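Local coordinates for protein CD1-2 antigen (Gallus gallus, PDB 3DBX) that probably presents lipid antigens at the cell surface, as a CD1 glycoprotein of the MHC class I family, and holds a palmitic acid in its groove, at residues 115-120 with 127-132; 136-141 with 147-152. All coordinates share one frame; numbering follows the deposited sequence.

Contact 1 of 2, residues 115-120 with 127-132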
ATOM      1  N   SER A 115     -19.011  -0.439   5.923  1.00 62.43           N
ATOM      2  CA  SER A 115     -18.312  -1.617   6.438  1.00 59.22           C
ATOM      3  C   SER A 115     -18.310  -2.715   5.388  1.00 57.64           C
ATOM      4  O   SER A 115     -19.278  -2.868   4.656  1.00 60.58           O
ATOM      5  CB  SER A 115     -18.978  -2.126   7.719  1.00 61.97           C
ATOM      6  OG  SER A 115     -18.732  -1.263   8.831  1.00 64.39           O
ATOM      7  N   PHE A 116     -17.222  -3.476   5.307  1.00 52.75           N
ATOM      8  CA  PHE A 116     -17.117  -4.559   4.323  1.00 51.72           C
ATOM      9  C   PHE A 116     -16.194  -5.687   4.778  1.00 48.99           C
ATOM     10  O   PHE A 116     -15.279  -5.467   5.577  1.00 46.29           O
ATOM     11  CB  PHE A 116     -16.675  -4.021   2.950  1.00 50.35           C
ATOM     12  CG  PHE A 116     -15.290  -3.398   2.944  1.00 46.95           C
ATOM     13  CD1 PHE A 116     -15.130  -2.025   3.089  1.00 44.85           C
ATOM     14  CD2 PHE A 116     -14.145  -4.195   2.771  1.00 43.60           C
ATOM     15  CE1 PHE A 116     -13.862  -1.458   3.066  1.00 42.59           C
ATOM     16  CE2 PHE A 116     -12.894  -3.635   2.763  1.00 41.49           C
ATOM     17  CZ  PHE A 116     -12.754  -2.254   2.919  1.00 39.50           C
ATOM     18  N   VAL A 117     -16.457  -6.892   4.280  1.00 49.89           N
ATOM     19  CA  VAL A 117     -15.537  -8.020   4.406  1.00 48.51           C
ATOM     20  C   VAL A 117     -15.405  -8.722   3.063  1.00 48.59           C
ATOM     21  O   VAL A 117     -16.397  -9.237   2.517  1.00 51.83           O
ATOM     22  CB  VAL A 117     -15.969  -9.076   5.424  1.00 50.72           C
ATOM     23  CG1 VAL A 117     -14.874 -10.149   5.526  1.00 49.81           C
ATOM     24  CG2 VAL A 117     -16.227  -8.463   6.782  1.00 51.63           C
ATOM     25  N   ASN A 118     -14.174  -8.752   2.548  1.00 45.60           N
ATOM     26  CA  ASN A 118     -13.861  -9.432   1.293  1.00 45.96           C
ATOM     27  C   ASN A 118     -12.834 -10.553   1.454  1.00 44.53           C
ATOM     28  O   ASN A 118     -11.785 -10.345   2.046  1.00 41.54           O
ATOM     29  CB  ASN A 118     -13.313  -8.411   0.294  1.00 45.45           C
ATOM     30  CG  ASN A 118     -14.331  -7.369  -0.096  1.00 47.15           C
ATOM     31  OD1 ASN A 118     -15.524  -7.607  -0.048  1.00 53.81           O
ATOM     32  ND2 ASN A 118     -13.861  -6.209  -0.478  1.00 47.10           N
ATOM     33  N   ILE A 119     -13.126 -11.725   0.892  1.00 46.60           N
ATOM     34  CA  ILE A 119     -12.162 -12.837   0.851  1.00 45.17           C
ATOM     35  C   ILE A 119     -11.721 -13.133  -0.588  1.00 45.85           C
ATOM     36  O   ILE A 119     -12.550 -13.226  -1.476  1.00 48.32           O
ATOM     37  CB  ILE A 119     -12.733 -14.140   1.517  1.00 47.30           C
ATOM     38  CG1 ILE A 119     -13.235 -13.835   2.942  1.00 47.99           C
ATOM     39  CG2 ILE A 119     -11.680 -15.209   1.570  1.00 44.93           C
ATOM     40  CD1 ILE A 119     -13.882 -15.011   3.690  1.00 51.34           C
ATOM     41  N   GLY A 120     -10.413 -13.285  -0.798  1.00 43.50           N
ATOM     42  CA  GLY A 120      -9.870 -13.743  -2.069  1.00 44.45           C
ATOM     43  C   GLY A 120      -9.101 -15.054  -1.965  1.00 45.23           C
ATOM     44  O   GLY A 120      -8.617 -15.436  -0.883  1.00 43.95           O
ATOM     45  N   VAL A 127     -15.303 -14.676  -2.132  1.00 57.12           N
ATOM     46  CA  VAL A 127     -16.641 -14.412  -1.534  1.00 60.58           C
ATOM     47  C   VAL A 127     -16.712 -13.032  -0.851  1.00 59.23           C
ATOM     48  O   VAL A 127     -15.696 -12.511  -0.373  1.00 55.08           O
ATOM     49  CB  VAL A 127     -17.115 -15.519  -0.518  1.00 62.54           C
ATOM     50  CG1 VAL A 127     -17.358 -16.845  -1.214  1.00 66.24           C
ATOM     51  CG2 VAL A 127     -16.133 -15.696   0.638  1.00 59.33           C
ATOM     52  N   THR A 128     -17.901 -12.430  -0.807  1.00 62.51           N
ATOM     53  CA  THR A 128     -18.053 -11.161  -0.076  1.00 62.49           C
ATOM     54  C   THR A 128     -19.189 -11.192   0.956  1.00 65.74           C
ATOM     55  O   THR A 128     -20.150 -11.926   0.789  1.00 68.90           O
ATOM     56  CB  THR A 128     -18.186  -9.935  -1.028  1.00 63.35           C
ATOM     57  OG1 THR A 128     -18.040  -8.724  -0.269  1.00 62.92           O
ATOM     58  CG2 THR A 128     -19.518  -9.920  -1.744  1.00 67.92           C
ATOM     59  N   TYR A 129     -19.062 -10.402   2.021  1.00 64.57           N
ATOM     60  CA  TYR A 129     -20.098 -10.358   3.054  1.00 68.31           C
ATOM     61  C   TYR A 129     -21.029  -9.155   2.918  1.00 71.48           C
ATOM     62  O   TYR A 129     -20.607  -8.006   3.025  1.00 68.54           O
ATOM     63  CB  TYR A 129     -19.502 -10.461   4.467  1.00 66.09           C
ATOM     64  CG  TYR A 129     -20.531 -10.375   5.581  1.00 70.74           C
ATOM     65  CD1 TYR A 129     -21.496 -11.374   5.749  1.00 75.23           C
ATOM     66  CD2 TYR A 129     -20.552  -9.286   6.462  1.00 71.12           C
ATOM     67  CE1 TYR A 129     -22.446 -11.300   6.768  1.00 79.74           C
ATOM     68  CE2 TYR A 129     -21.517  -9.204   7.494  1.00 74.93           C
ATOM     69  CZ  TYR A 129     -22.453 -10.217   7.633  1.00 78.95           C
ATOM     70  OH  TYR A 129     -23.405 -10.161   8.630  1.00 84.28           O
ATOM     71  N   GLU A 130     -22.307  -9.452   2.686  1.00 77.56           N
ATOM     72  CA  GLU A 130     -23.360  -8.450   2.550  1.00 82.73           C
ATOM     73  C   GLU A 130     -24.035  -8.204   3.911  1.00 85.67           C
ATOM     74  O   GLU A 130     -24.849  -9.005   4.362  1.00 89.17           O
ATOM     75  CB  GLU A 130     -24.379  -8.943   1.517  1.00 88.20           C
ATOM     76  CG  GLU A 130     -25.167  -7.865   0.800  1.00 93.17           C
ATOM     77  CD  GLU A 130     -25.654  -8.340  -0.557  1.00 98.18           C
ATOM     78  OE1 GLU A 130     -26.863  -8.656  -0.692  1.00105.07           O
ATOM     79  OE2 GLU A 130     -24.819  -8.423  -1.483  1.00 95.31           O
ATOM     80  N   LEU A 131     -23.673  -7.097   4.561  1.00 84.34           N
ATOM     81  CA  LEU A 131     -24.129  -6.805   5.919  1.00 86.70           C
ATOM     82  C   LEU A 131     -25.644  -6.689   6.008  1.00 93.79           C
ATOM     83  O   LEU A 131     -26.259  -7.327   6.861  1.00 97.13           O
ATOM     84  CB  LEU A 131     -23.463  -5.531   6.459  1.00 83.99           C
ATOM     85  CG  LEU A 131     -23.290  -5.374   7.986  1.00 84.37           C
ATOM     86  CD1 LEU A 131     -22.384  -4.192   8.281  1.00 80.81           C
ATOM     87  CD2 LEU A 131     -24.611  -5.253   8.779  1.00 89.78           C
ATOM     88  N   SER A 132     -26.235  -5.884   5.124  1.00 96.62           N
ATOM     89  CA  SER A 132     -27.676  -5.604   5.139  1.00103.51           C
ATOM     90  C   SER A 132     -28.523  -6.852   4.887  1.00107.98           C
ATOM     91  O   SER A 132     -29.551  -7.049   5.535  1.00113.31           O
ATOM     92  CB  SER A 132     -28.027  -4.513   4.121  1.00105.85           C
ATOM     93  OG  SER A 132     -27.152  -3.404   4.254  1.00102.01           O
TER

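Contact 2 of 2, residues 136-141 with 147-152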
ATOM      1  N   TRP A 136     -23.402 -14.022   2.979  1.00 85.71           N
ATOM      2  CA  TRP A 136     -22.144 -14.085   2.221  1.00 80.38           C
ATOM      3  C   TRP A 136     -22.432 -14.418   0.754  1.00 82.62           C
ATOM      4  O   TRP A 136     -23.180 -15.366   0.465  1.00 87.19           O
ATOM      5  CB  TRP A 136     -21.228 -15.148   2.815  1.00 77.77           C
ATOM      6  CG  TRP A 136     -20.618 -14.750   4.110  1.00 75.45           C
ATOM      7  CD1 TRP A 136     -21.192 -14.827   5.343  1.00 77.59           C
ATOM      8  CD2 TRP A 136     -19.303 -14.213   4.310  1.00 69.34           C
ATOM      9  NE1 TRP A 136     -20.317 -14.369   6.299  1.00 73.77           N
ATOM     10  CE2 TRP A 136     -19.151 -13.987   5.694  1.00 68.93           C
ATOM     11  CE3 TRP A 136     -18.238 -13.900   3.452  1.00 65.92           C
ATOM     12  CZ2 TRP A 136     -17.977 -13.459   6.246  1.00 64.37           C
ATOM     13  CZ3 TRP A 136     -17.069 -13.376   4.001  1.00 61.48           C
ATOM     14  CH2 TRP A 136     -16.953 -13.163   5.385  1.00 61.15           C
ATOM     15  N   VAL A 137     -21.853 -13.640  -0.160  1.00 79.79           N
ATOM     16  CA  VAL A 137     -22.149 -13.733  -1.600  1.00 82.33           C
ATOM     17  C   VAL A 137     -20.934 -14.212  -2.410  1.00 78.90           C
ATOM     18  O   VAL A 137     -19.826 -13.673  -2.247  1.00 73.65           O
ATOM     19  CB  VAL A 137     -22.633 -12.374  -2.186  1.00 83.77           C
ATOM     20  CG1 VAL A 137     -23.553 -12.600  -3.366  1.00 89.23           C
ATOM     21  CG2 VAL A 137     -23.344 -11.531  -1.130  1.00 85.43           C
ATOM     22  N   PRO A 138     -21.133 -15.220  -3.291  1.00 81.79           N
ATOM     23  CA  PRO A 138     -20.056 -15.733  -4.151  1.00 79.58           C
ATOM     24  C   PRO A 138     -19.599 -14.717  -5.201  1.00 78.70           C
ATOM     25  O   PRO A 138     -20.433 -14.044  -5.812  1.00 81.89           O
ATOM     26  CB  PRO A 138     -20.703 -16.942  -4.843  1.00 84.63           C
ATOM     27  CG  PRO A 138     -21.913 -17.249  -4.054  1.00 87.90           C
ATOM     28  CD  PRO A 138     -22.392 -15.950  -3.525  1.00 87.64           C
ATOM     29  N   GLN A 139     -18.281 -14.618  -5.395  1.00 74.89           N
ATOM     30  CA  GLN A 139     -17.679 -13.677  -6.342  1.00 74.09           C
ATOM     31  C   GLN A 139     -17.215 -14.351  -7.639  1.00 75.63           C
ATOM     32  O   GLN A 139     -17.055 -13.686  -8.668  1.00 76.87           O
ATOM     33  CB  GLN A 139     -16.502 -12.951  -5.700  1.00 69.02           C
ATOM     34  CG  GLN A 139     -16.822 -12.114  -4.445  1.00 68.76           C
ATOM     35  CD  GLN A 139     -17.352 -10.724  -4.763  1.00 70.26           C
ATOM     36  OE1 GLN A 139     -18.299 -10.564  -5.543  1.00 76.09           O
ATOM     37  NE2 GLN A 139     -16.747  -9.711  -4.160  1.00 64.96           N
ATOM     38  N   ARG A 140     -16.975 -15.660  -7.579  1.00 75.92           N
ATOM     39  CA  ARG A 140     -16.670 -16.452  -8.766  1.00 77.79           C
ATOM     40  C   ARG A 140     -17.695 -17.579  -8.836  1.00 83.28           C
ATOM     41  O   ARG A 140     -18.490 -17.736  -7.903  1.00 84.40           O
ATOM     42  CB  ARG A 140     -15.218 -16.961  -8.759  1.00 74.13           C
ATOM     43  CG  ARG A 140     -14.866 -17.941  -7.658  1.00 71.79           C
ATOM     44  CD  ARG A 140     -13.414 -18.366  -7.709  1.00 68.73           C
ATOM     45  NE  ARG A 140     -12.519 -17.337  -7.174  1.00 62.37           N
ATOM     46  CZ  ARG A 140     -11.308 -17.576  -6.680  1.00 59.74           C
ATOM     47  NH1 ARG A 140     -10.843 -18.816  -6.624  1.00 60.75           N
ATOM     48  NH2 ARG A 140     -10.564 -16.574  -6.217  1.00 54.65           N
ATOM     49  N   SER A 141     -17.701 -18.349  -9.926  1.00 87.09           N
ATOM     50  CA  SER A 141     -18.765 -19.347 -10.125  1.00 93.12           C
ATOM     51  C   SER A 141     -18.372 -20.827  -9.959  1.00 94.07           C
ATOM     52  O   SER A 141     -19.014 -21.703 -10.543  1.00 99.04           O
ATOM     53  CB  SER A 141     -19.518 -19.103 -11.449  1.00 98.44           C
ATOM     54  OG  SER A 141     -18.690 -19.297 -12.583  1.00 98.99           O
ATOM     55  N   VAL A 147     -19.012 -23.431  -1.662  1.00 90.26           N
ATOM     56  CA  VAL A 147     -18.849 -24.089  -0.366  1.00 90.59           C
ATOM     57  C   VAL A 147     -18.588 -23.067   0.756  1.00 87.27           C
ATOM     58  O   VAL A 147     -19.265 -23.092   1.788  1.00 89.79           O
ATOM     59  CB  VAL A 147     -17.716 -25.159  -0.418  1.00 89.81           C
ATOM     60  CG1 VAL A 147     -17.334 -25.623   0.976  1.00 90.14           C
ATOM     61  CG2 VAL A 147     -18.130 -26.356  -1.282  1.00 93.52           C
ATOM     62  N   MET A 148     -17.625 -22.170   0.545  1.00 81.69           N
ATOM     63  CA  MET A 148     -17.273 -21.162   1.538  1.00 78.30           C
ATOM     64  C   MET A 148     -18.420 -20.199   1.834  1.00 80.13           C
ATOM     65  O   MET A 148     -18.612 -19.801   3.048  1.00 80.20           O
ATOM     66  CB  MET A 148     -16.044 -20.370   1.082  1.00 72.97           C
ATOM     67  CG  MET A 148     -15.599 -19.324   2.092  1.00 69.26           C
ATOM     68  SD  MET A 148     -13.939 -18.736   1.745  1.00 64.44           S
ATOM     69  CE  MET A 148     -13.011 -20.255   2.035  1.00 66.10           C
ATOM     70  N   SER A 149     -19.162 -19.810   0.725  1.00 82.74           N
ATOM     71  CA  SER A 149     -20.278 -18.871   0.842  1.00 85.70           C
ATOM     72  C   SER A 149     -21.456 -19.484   1.611  1.00 91.30           C
ATOM     73  O   SER A 149     -22.125 -18.783   2.375  1.00 92.80           O
ATOM     74  CB  SER A 149     -20.738 -18.429  -0.550  1.00 87.54           C
ATOM     75  OG  SER A 149     -21.707 -17.395  -0.476  1.00 90.94           O
ATOM     76  N   ASN A 150     -21.692 -20.784   1.408  1.00 94.83           N
ATOM     77  CA  ASN A 150     -22.824 -21.492   2.029  1.00101.10           C
ATOM     78  C   ASN A 150     -22.609 -21.796   3.515  1.00101.14           C
ATOM     79  O   ASN A 150     -23.592 -21.629   4.381  1.00105.43           O
ATOM     80  CB  ASN A 150     -23.136 -22.793   1.269  1.00105.34           C
ATOM     81  CG  ASN A 150     -23.915 -22.549  -0.013  1.00108.56           C
ATOM     82  OD1 ASN A 150     -24.503 -21.352  -0.199  1.00109.76           O
ATOM     83  ND2 ASN A 150     -23.921 -23.682  -0.930  1.00111.70           N
ATOM     84  N   THR A 151     -21.319 -22.272   3.788  1.00 97.39           N
ATOM     85  CA  THR A 151     -20.911 -22.545   5.170  1.00 96.97           C
ATOM     86  C   THR A 151     -20.965 -21.273   6.016  1.00 94.67           C
ATOM     87  O   THR A 151     -21.434 -21.295   7.154  1.00 97.25           O
ATOM     88  CB  THR A 151     -19.474 -23.142   5.220  1.00 93.42           C
ATOM     89  OG1 THR A 151     -19.362 -24.228   4.277  1.00 96.03           O
ATOM     90  CG2 THR A 151     -19.142 -23.665   6.612  1.00 94.47           C
ATOM     91  N   LEU A 152     -20.485 -20.165   5.456  1.00 90.32           N
ATOM     92  CA  LEU A 152     -20.462 -18.900   6.188  1.00 88.05           C
ATOM     93  C   LEU A 152     -21.863 -18.326   6.467  1.00 92.35           C
ATOM     94  O   LEU A 152     -22.136 -17.879   7.592  1.00 92.95           O
ATOM     95  CB  LEU A 152     -19.554 -17.878   5.493  1.00 82.48           C
ATOM     96  CG  LEU A 152     -18.041 -18.108   5.635  1.00 77.83           C
ATOM     97  CD1 LEU A 152     -17.267 -17.237   4.655  1.00 73.37           C
ATOM     98  CD2 LEU A 152     -17.572 -17.872   7.073  1.00 75.79           C
TER

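Contact 1 of 2, residues 115-120 with 127-132
Ile-119 and Val-127 face each other as a hydrogen-bonded pair of an antiparallel hairpin, and their backbones exchange two bonds. Ile-119 N donates to Val-127 O at 3.0 Å with an N-H...O angle of 168°, and Val-127 N returns a longer bond of 3.2 Å to Ile-119 O. Two residues along, Tyr-129 N reaches Val-117 O at 3.0 Å, whereas Val-117 N is buried without a partner in the model.

Apolar contacts lie on the face carrying Val-117, Ile-119, Val-127 and Tyr-129. Val-127 CG2 lies 3.8 Å from Ile-119 CB and also meets Ile-119 CD1, the two side chains running alongside one another. Val-117 CB meets Tyr-129 CB at 3.9 Å. Beyond the strand end, Leu-131 CD1 reaches Ser-115 CB at 4.0 Å.

On the other face Asn-118 and Thr-128 form the non-hydrogen-bonded pair, their side chains alongside each other and pointing the same way. The Thr-128 torsion (chi1 -168°) sets OG1 on the side of strand 115-120, 3.3 Å from Val-117 O.

Palmitic acid touches Val-117 and Ile-119, while an aromatic side chain of another protein chain packs on Asn-118; the chemistry thus gives this part of the hairpin an apolar, lipid-facing side and a more polar side toward the other chain.

Contact 2 of 2, residues 136-141 with 147-152
Leu-152 lies over one face of the Trp-136 indole, the tight half of this strand-to-helix contact. Its CB stands 3.5 Å from the centroid of the five-membered ring and only 12° off the ring normal, which defines a CH-pi contact. Its CD1 continues over the same face, 3.7 Å from Trp-136 CE3, and so covers the six-membered ring as well. In Trp-136, CG is anti to the carbonyl carbon and beside the backbone N (chi1 -73°), which sets the indole against Leu-152.

Ser-149 is the second buried element. Its OG comes within 2.7 Å of Trp-136 O, and Trp-136 CB rests 3.8 Å from Ser-149 O. One turn further along the helix, Thr-153 OG1 is hydrogen-bonded to Trp-136 N and to Ser-149 O.

In the MHC class I fold this is where the last strand of the platform sheet meets the first helix of the alpha2 domain. The segment axes run almost antiparallel, at 166°, and approach to 7.4 Å. Palmitic acid touches both Trp-136 and Leu-152, so the indole-leucine pair forms part of the groove lining.

Toward solvent the packing thins to the CD and CG atoms of Pro-138. This exposed residue brings its CD to 3.4 Å from Ser-149 OG and its CG to 3.9 Å from Ser-149 CB. Past it the chain diverges from the helix, and Arg-140 turns instead to a salt bridge with Glu-121.

Overall arrangement
The two contacts follow one another along the chain, with their centres 10 Å apart. Strand 124-130 of contact 1 is followed, after a short connection, by strand 135-138 of contact 2; the two are neighbours in one antiparallel sheet, joined by a probable hydrogen bond of 2.6 Å from Val-137 N to Thr-128 O. Above the sheet, Trp-136 also belongs to the apolar layer of the hairpin: Val-117, Ile-119 and Val-127 touch it, and its ring meets that of Tyr-129, with Tyr-129 CD1 3.3 Å from Trp-136 NE1. Both contacts border the same lipid, since the side chains of Val-117 and Leu-152 each come to about 4 Å from palmitic acid, one from the floor and the other from a helical wall.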